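Side-chain contacts in prokaryotic transcription elongation factor GreA/GreB (Nitrosomonas europaea, PDB 2PN0), which probably binds RNA polymerase and acts in transcription as a GreA/GreB-type elongation factor: residues A[7-12]-A[100-105]; A[89-92]-A[96-99]. All coordinates share one frame; numbering follows the deposited sequence.

How the contacts relate
From the N terminus, residues 7-12 lead into strand 10-12, and contact 1 joins them to 100-105, closing a loop of 87 residues that holds helices 13-25 and 34-42 and several strands. Contact 2 is nested inside that loop: 89-92 and 96-99 close a turn of three residues, where strand 90-92 gives way to helix 98-101. Both contacts use this short helix, contact 2 at its start and contact 1 just past its end, and they touch through Leu101 CD1 and Ile91 CG2, 3.8 Å apart. Together they link the Rnk-like N-terminal part, the short helix and the parallel pair 77-79 and 90-92.

Contact 1: residues A[7-12]-A[100-105]; sequences PKIMIS and ALLGLA
Ile9 holds CG1 between its backbone N and carbonyl carbon (chi1 64°), which puts CG2 beside the backbone N and turns it to Gly103, while the extended second torsion (161°) carries CD1 on to Leu102. The two methyls thus meet the two corner residues of a type II beta turn, Leu101 to Leu104, that follows helix 98-101 in the GreA/GreB C-terminal region. Leu104 N closes the turn on Leu101 O at 3.0 Å, with Leu102 and Gly103 at its two corners. Ile9 CG2 lies 3.8 Å from Gly103 CA, and Ile9 CB follows at 4.0 Å from the same carbon. Any beta-carbon on Gly103 would run into CG2, and at the positive phi of Gly103 (89°) that carbon would also press on the carbonyl O of Leu102, two reasons for glycine at this corner. Leu102 reaches over with one branch, its CD2 meeting Ile9 CD1 at 4.2 Å, a looser apolar touch. Both side chains also lie on helix 34-42, Ile9 on Glu40 and Leu102 on Leu41, so that helix flanks the contact. The backbones on the two sides are tied in separately: Ile9 hydrogen-bonds with Glu45, whereas Gly103 and Leu104 bond with Val57. Across the seam itself the polar link is one water molecule, which accepts from the backbone N of the selenomethionine Met10 at 3.1 Å and donates to Gly103 O at 2.8 Å.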
ATOM      1  N   PRO A   7      21.986   3.843   8.294  1.00 23.80           N
ATOM      2  CA  PRO A   7      21.675   3.096   9.513  1.00 23.60           C
ATOM      3  C   PRO A   7      20.933   1.795   9.200  1.00 23.39           C
ATOM      4  O   PRO A   7      19.904   1.803   8.532  1.00 23.52           O
ATOM      5  CB  PRO A   7      20.794   4.062  10.311  1.00 23.74           C
ATOM      6  CG  PRO A   7      20.138   4.932   9.280  1.00 24.01           C
ATOM      7  CD  PRO A   7      21.058   4.978   8.084  1.00 23.92           C
ATOM      8  N   LYS A   8      21.495   0.689   9.672  1.00 22.97           N
ATOM      9  CA  LYS A   8      20.893  -0.623   9.527  1.00 22.23           C
ATOM     10  C   LYS A   8      19.621  -0.674  10.365  1.00 21.97           C
ATOM     11  O   LYS A   8      19.577  -0.120  11.467  1.00 21.96           O
ATOM     12  CB  LYS A   8      21.873  -1.699  10.010  1.00 22.14           C
ATOM     13  CG  LYS A   8      23.327  -1.449   9.633  1.00 22.08           C
ATOM     14  CD  LYS A   8      24.152  -2.713   9.817  1.00 23.53           C
ATOM     15  CE  LYS A   8      25.647  -2.415   9.799  1.00 24.21           C
ATOM     16  NZ  LYS A   8      26.087  -1.670   8.571  1.00 25.94           N
ATOM     17  N   ILE A   9      18.574  -1.301   9.839  1.00 21.43           N
ATOM     18  CA  ILE A   9      17.402  -1.586  10.657  1.00 20.84           C
ATOM     19  C   ILE A   9      17.751  -2.791  11.524  1.00 21.06           C
ATOM     20  O   ILE A   9      18.713  -3.502  11.233  1.00 20.68           O
ATOM     21  CB  ILE A   9      16.118  -1.864   9.809  1.00 20.92           C
ATOM     22  CG1 ILE A   9      16.289  -3.139   8.954  1.00 20.78           C
ATOM     23  CG2 ILE A   9      15.726  -0.588   9.009  1.00 20.63           C
ATOM     24  CD1 ILE A   9      14.969  -3.788   8.441  1.00 21.18           C
HETATM   25  N   MSE A  10      16.968  -3.005  12.579  1.00 21.26           N
HETATM   26  CA  MSE A  10      17.112  -4.156  13.460  1.00 21.82           C
HETATM   27  C   MSE A  10      15.928  -5.095  13.239  1.00 23.12           C
HETATM   28  O   MSE A  10      14.772  -4.630  13.187  1.00 23.27           O
HETATM   29  CB  MSE A  10      17.124  -3.717  14.936  1.00 21.59           C
HETATM   30  CG  MSE A  10      18.006  -2.522  15.262  1.00 21.36           C
HETATM   31 SE   MSE A  10      18.035  -2.040  17.173  0.75 20.83          SE
HETATM   32  CE  MSE A  10      18.432  -3.791  17.927  1.00 21.62           C
ATOM     33  N   ILE A  11      16.225  -6.394  13.110  1.00 24.18           N
ATOM     34  CA  ILE A  11      15.240  -7.489  12.985  0.60 24.98           C
ATOM     35  C   ILE A  11      15.611  -8.607  13.930  1.00 25.07           C
ATOM     36  O   ILE A  11      16.793  -8.786  14.216  1.00 24.90           O
ATOM     37  CB  ILE A  11      15.346  -8.233  11.625  0.60 25.05           C
ATOM     38  CG1 ILE A  11      16.565  -7.778  10.819  0.60 25.28           C
ATOM     39  CG2 ILE A  11      13.997  -8.284  10.914  0.60 26.61           C
ATOM     40  CD1 ILE A  11      16.482  -8.112   9.339  0.60 24.96           C
ATOM     41  N   SER A  12      14.625  -9.409  14.332  1.00 25.77           N
ATOM     42  CA  SER A  12      14.913 -10.625  15.070  1.00 27.28           C
ATOM     43  C   SER A  12      15.411 -11.670  14.085  1.00 27.95           C
ATOM     44  O   SER A  12      15.153 -11.573  12.869  1.00 28.54           O
ATOM     45  CB  SER A  12      13.677 -11.147  15.808  1.00 26.75           C
ATOM     46  OG  SER A  12      12.801 -11.816  14.922  1.00 28.57           O
ATOM     47  N   ALA A 100       7.617  -0.748   3.446  1.00 10.10           N
ATOM     48  CA  ALA A 100       8.437   0.343   4.021  1.00 10.71           C
ATOM     49  C   ALA A 100       8.286   0.461   5.543  1.00 11.12           C
ATOM     50  O   ALA A 100       9.070   1.184   6.191  1.00 12.61           O
ATOM     51  CB  ALA A 100       8.037   1.702   3.359  1.00 10.48           C
ATOM     52  N   LEU A 101       7.281  -0.185   6.130  1.00 11.74           N
ATOM     53  CA  LEU A 101       7.054   0.013   7.581  1.00 13.18           C
ATOM     54  C   LEU A 101       8.102  -0.698   8.433  1.00 12.91           C
ATOM     55  O   LEU A 101       8.428  -0.229   9.518  1.00 13.34           O
ATOM     56  CB  LEU A 101       5.647  -0.465   8.030  1.00 13.69           C
ATOM     57  CG  LEU A 101       4.457   0.381   7.604  1.00 15.78           C
ATOM     58  CD1 LEU A 101       3.123  -0.299   8.068  1.00 17.62           C
ATOM     59  CD2 LEU A 101       4.542   1.835   8.162  1.00 16.95           C
ATOM     60  N   LEU A 102       8.591  -1.836   7.950  1.00 13.46           N
ATOM     61  CA  LEU A 102       9.511  -2.675   8.724  1.00 14.05           C
ATOM     62  C   LEU A 102      10.720  -1.827   9.036  1.00 14.10           C
ATOM     63  O   LEU A 102      11.282  -1.181   8.163  1.00 12.73           O
ATOM     64  CB  LEU A 102       9.934  -3.878   7.887  1.00 13.78           C
ATOM     65  CG  LEU A 102      10.839  -4.874   8.615  1.00 15.24           C
ATOM     66  CD1 LEU A 102      10.036  -5.541   9.762  1.00 16.36           C
ATOM     67  CD2 LEU A 102      11.402  -5.867   7.572  1.00 15.21           C
ATOM     68  N   GLY A 103      11.096  -1.802  10.295  1.00 13.42           N
ATOM     69  CA  GLY A 103      12.321  -1.105  10.676  1.00 14.88           C
ATOM     70  C   GLY A 103      12.147   0.370  11.008  1.00 14.94           C
ATOM     71  O   GLY A 103      13.075   1.002  11.576  1.00 15.78           O
ATOM     72  N   LEU A 104      10.982   0.935  10.701  1.00 15.12           N
ATOM     73  CA  LEU A 104      10.704   2.319  11.099  1.00 14.80           C
ATOM     74  C   LEU A 104      10.548   2.366  12.638  1.00 14.98           C
ATOM     75  O   LEU A 104      10.488   1.307  13.315  1.00 14.59           O
ATOM     76  CB  LEU A 104       9.435   2.835  10.429  1.00 15.14           C
ATOM     77  CG  LEU A 104       9.567   2.988   8.918  1.00 14.80           C
ATOM     78  CD1 LEU A 104       8.270   3.730   8.473  1.00 16.96           C
ATOM     79  CD2 LEU A 104      10.807   3.748   8.557  1.00 16.02           C
ATOM     80  N   ALA A 105      10.518   3.574  13.199  1.00 15.06           N
ATOM     81  CA  ALA A 105      10.379   3.715  14.656  1.00 15.24           C
ATOM     82  C   ALA A 105       9.309   4.751  15.048  1.00 15.07           C
ATOM     83  O   ALA A 105       8.966   5.610  14.240  1.00 14.31           O
ATOM     84  CB  ALA A 105      11.706   4.090  15.263  1.00 17.01           C
TER
HETATM   85  O   HOH W   1      15.003  -0.574  12.934  1.00 31.97           O

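Contact 2: residues A[89-92]-A[96-99]; sequences EKIS and PVGS
Ser92 O receives a CA-H...O contact from Gly98, the oxygen lying 3.3 Å from Gly98 CA with an angle of 155° at the hydrogen. This weak contact joins the end of strand 90-92 to the start of helix 98-101 in the GreA/GreB C-terminal region, which belongs to the FKBP clan. The approach depends on glycine: a beta-carbon at Gly98 would lie only 1.9 Å from Ser92 O. Just ahead of the helix, Pro96, Val97 and Gly98 form a classic gamma turn, with Val97 at positive phi and Gly98 N bonded weakly to Pro96 O at 2.9 Å. Ile91 fills the flank of this turn. With CG1 anti to its backbone N (chi1 -168°) and the second torsion extended as well (165°), the side chain stretches out from the strand and lays its terminal methyl against the turn's backbone. Ile91 CD1 is 3.5 Å from Gly98 N and 3.7 Å from Pro96 O, touching both ends of the weak bond, and it meets Val97 CB at 4.0 Å. Cut back to an alanine, Ile91 would lose CG1, CG2 and CD1, which is likely to open a gap beside the gamma turn and leave Val97 CB without its apolar mate from the strand. The contact is buried beside the second subunit, whose Pro96 packs on both Ile91 and Val97. Through its backbone Ile91 also bonds with Thr77 and Val79 of the parallel partner strand. The connection between the segments begins with an ST turn, in which Leu94 N donates to Ser92 OG. On the face of Gly98 where a side chain would point, Ile91 CG1 lies 3.8 Å from Gly98 CA.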
ATOM      1  N   GLU A  89      -7.179  -3.153   8.300  1.00 25.59           N
ATOM      2  CA  GLU A  89      -6.271  -2.838   9.398  1.00 25.34           C
ATOM      3  C   GLU A  89      -4.974  -3.677   9.397  1.00 23.48           C
ATOM      4  O   GLU A  89      -4.057  -3.398  10.192  1.00 24.43           O
ATOM      5  CB  GLU A  89      -6.972  -3.002  10.754  1.00 25.94           C
ATOM      6  CG  GLU A  89      -6.197  -2.383  11.931  1.00 28.99           C
ATOM      7  CD  GLU A  89      -5.097  -3.301  12.508  1.00 32.04           C
ATOM      8  OE1 GLU A  89      -5.253  -4.546  12.413  1.00 36.24           O
ATOM      9  OE2 GLU A  89      -4.091  -2.784  13.065  1.00 28.01           O
ATOM     10  N   LYS A  90      -4.904  -4.716   8.559  1.00 19.98           N
ATOM     11  CA  LYS A  90      -3.631  -5.416   8.384  1.00 18.83           C
ATOM     12  C   LYS A  90      -2.980  -4.906   7.126  1.00 17.52           C
ATOM     13  O   LYS A  90      -3.647  -4.459   6.177  1.00 17.55           O
ATOM     14  CB  LYS A  90      -3.806  -6.926   8.209  1.00 19.78           C
ATOM     15  CG  LYS A  90      -4.851  -7.520   9.130  1.00 21.92           C
ATOM     16  CD  LYS A  90      -4.282  -7.764  10.496  1.00 25.75           C
ATOM     17  CE  LYS A  90      -4.876  -9.067  11.014  1.00 30.20           C
ATOM     18  NZ  LYS A  90      -5.323  -8.897  12.408  1.00 34.21           N
ATOM     19  N   ILE A  91      -1.667  -5.035   7.089  1.00 13.23           N
ATOM     20  CA  ILE A  91      -0.964  -4.679   5.886  1.00 12.63           C
ATOM     21  C   ILE A  91       0.199  -5.632   5.692  1.00 12.04           C
ATOM     22  O   ILE A  91       1.050  -5.792   6.580  1.00 10.68           O
ATOM     23  CB  ILE A  91      -0.548  -3.155   5.864  1.00 11.14           C
ATOM     24  CG1 ILE A  91      -0.079  -2.746   4.456  1.00 14.36           C
ATOM     25  CG2 ILE A  91       0.454  -2.809   6.970  1.00 11.17           C
ATOM     26  CD1 ILE A  91      -0.029  -1.208   4.309  1.00 13.92           C
ATOM     27  N   SER A  92       0.240  -6.247   4.510  1.00 11.72           N
ATOM     28  CA  SER A  92       1.334  -7.189   4.194  1.00 12.06           C
ATOM     29  C   SER A  92       2.695  -6.492   4.082  1.00 12.25           C
ATOM     30  O   SER A  92       2.799  -5.395   3.509  1.00 13.29           O
ATOM     31  CB  SER A  92       1.037  -7.951   2.883  1.00 12.35           C
ATOM     32  OG  SER A  92       2.090  -8.818   2.500  1.00 12.20           O
ATOM     33  N   PRO A  96       2.667  -2.075  -1.027  1.00 10.88           N
ATOM     34  CA  PRO A  96       3.076  -0.682  -0.904  1.00 10.70           C
ATOM     35  C   PRO A  96       2.744  -0.180   0.519  1.00 10.71           C
ATOM     36  O   PRO A  96       1.675  -0.527   1.096  1.00 11.65           O
ATOM     37  CB  PRO A  96       2.214   0.038  -1.940  1.00 10.36           C
ATOM     38  CG  PRO A  96       2.049  -1.017  -3.046  1.00  9.64           C
ATOM     39  CD  PRO A  96       1.918  -2.336  -2.275  1.00 11.37           C
ATOM     40  N   VAL A  97       3.666   0.593   1.058  1.00 11.19           N
ATOM     41  CA  VAL A  97       3.616   1.087   2.471  1.00 11.28           C
ATOM     42  C   VAL A  97       4.049   0.013   3.446  1.00 11.58           C
ATOM     43  O   VAL A  97       5.004   0.237   4.202  1.00 11.32           O
ATOM     44  CB  VAL A  97       2.280   1.754   2.916  1.00 11.80           C
ATOM     45  CG1 VAL A  97       2.421   2.251   4.374  1.00 13.33           C
ATOM     46  CG2 VAL A  97       1.972   2.950   2.014  1.00 12.59           C
ATOM     47  N   GLY A  98       3.362  -1.142   3.409  1.00 11.25           N
ATOM     48  CA  GLY A  98       3.711  -2.296   4.252  1.00 11.68           C
ATOM     49  C   GLY A  98       5.213  -2.610   4.155  1.00 11.83           C
ATOM     50  O   GLY A  98       5.916  -2.739   5.188  1.00 11.95           O
ATOM     51  N   SER A  99       5.736  -2.726   2.936  1.00 10.44           N
ATOM     52  CA  SER A  99       7.166  -3.047   2.752  1.00 10.70           C
ATOM     53  C   SER A  99       8.084  -1.989   3.346  1.00 10.83           C
ATOM     54  O   SER A  99       9.222  -2.293   3.665  1.00 12.90           O
ATOM     55  CB  SER A  99       7.503  -3.284   1.253  1.00 11.00           C
ATOM     56  OG  SER A  99       7.178  -2.142   0.451  1.00 11.83           O
TER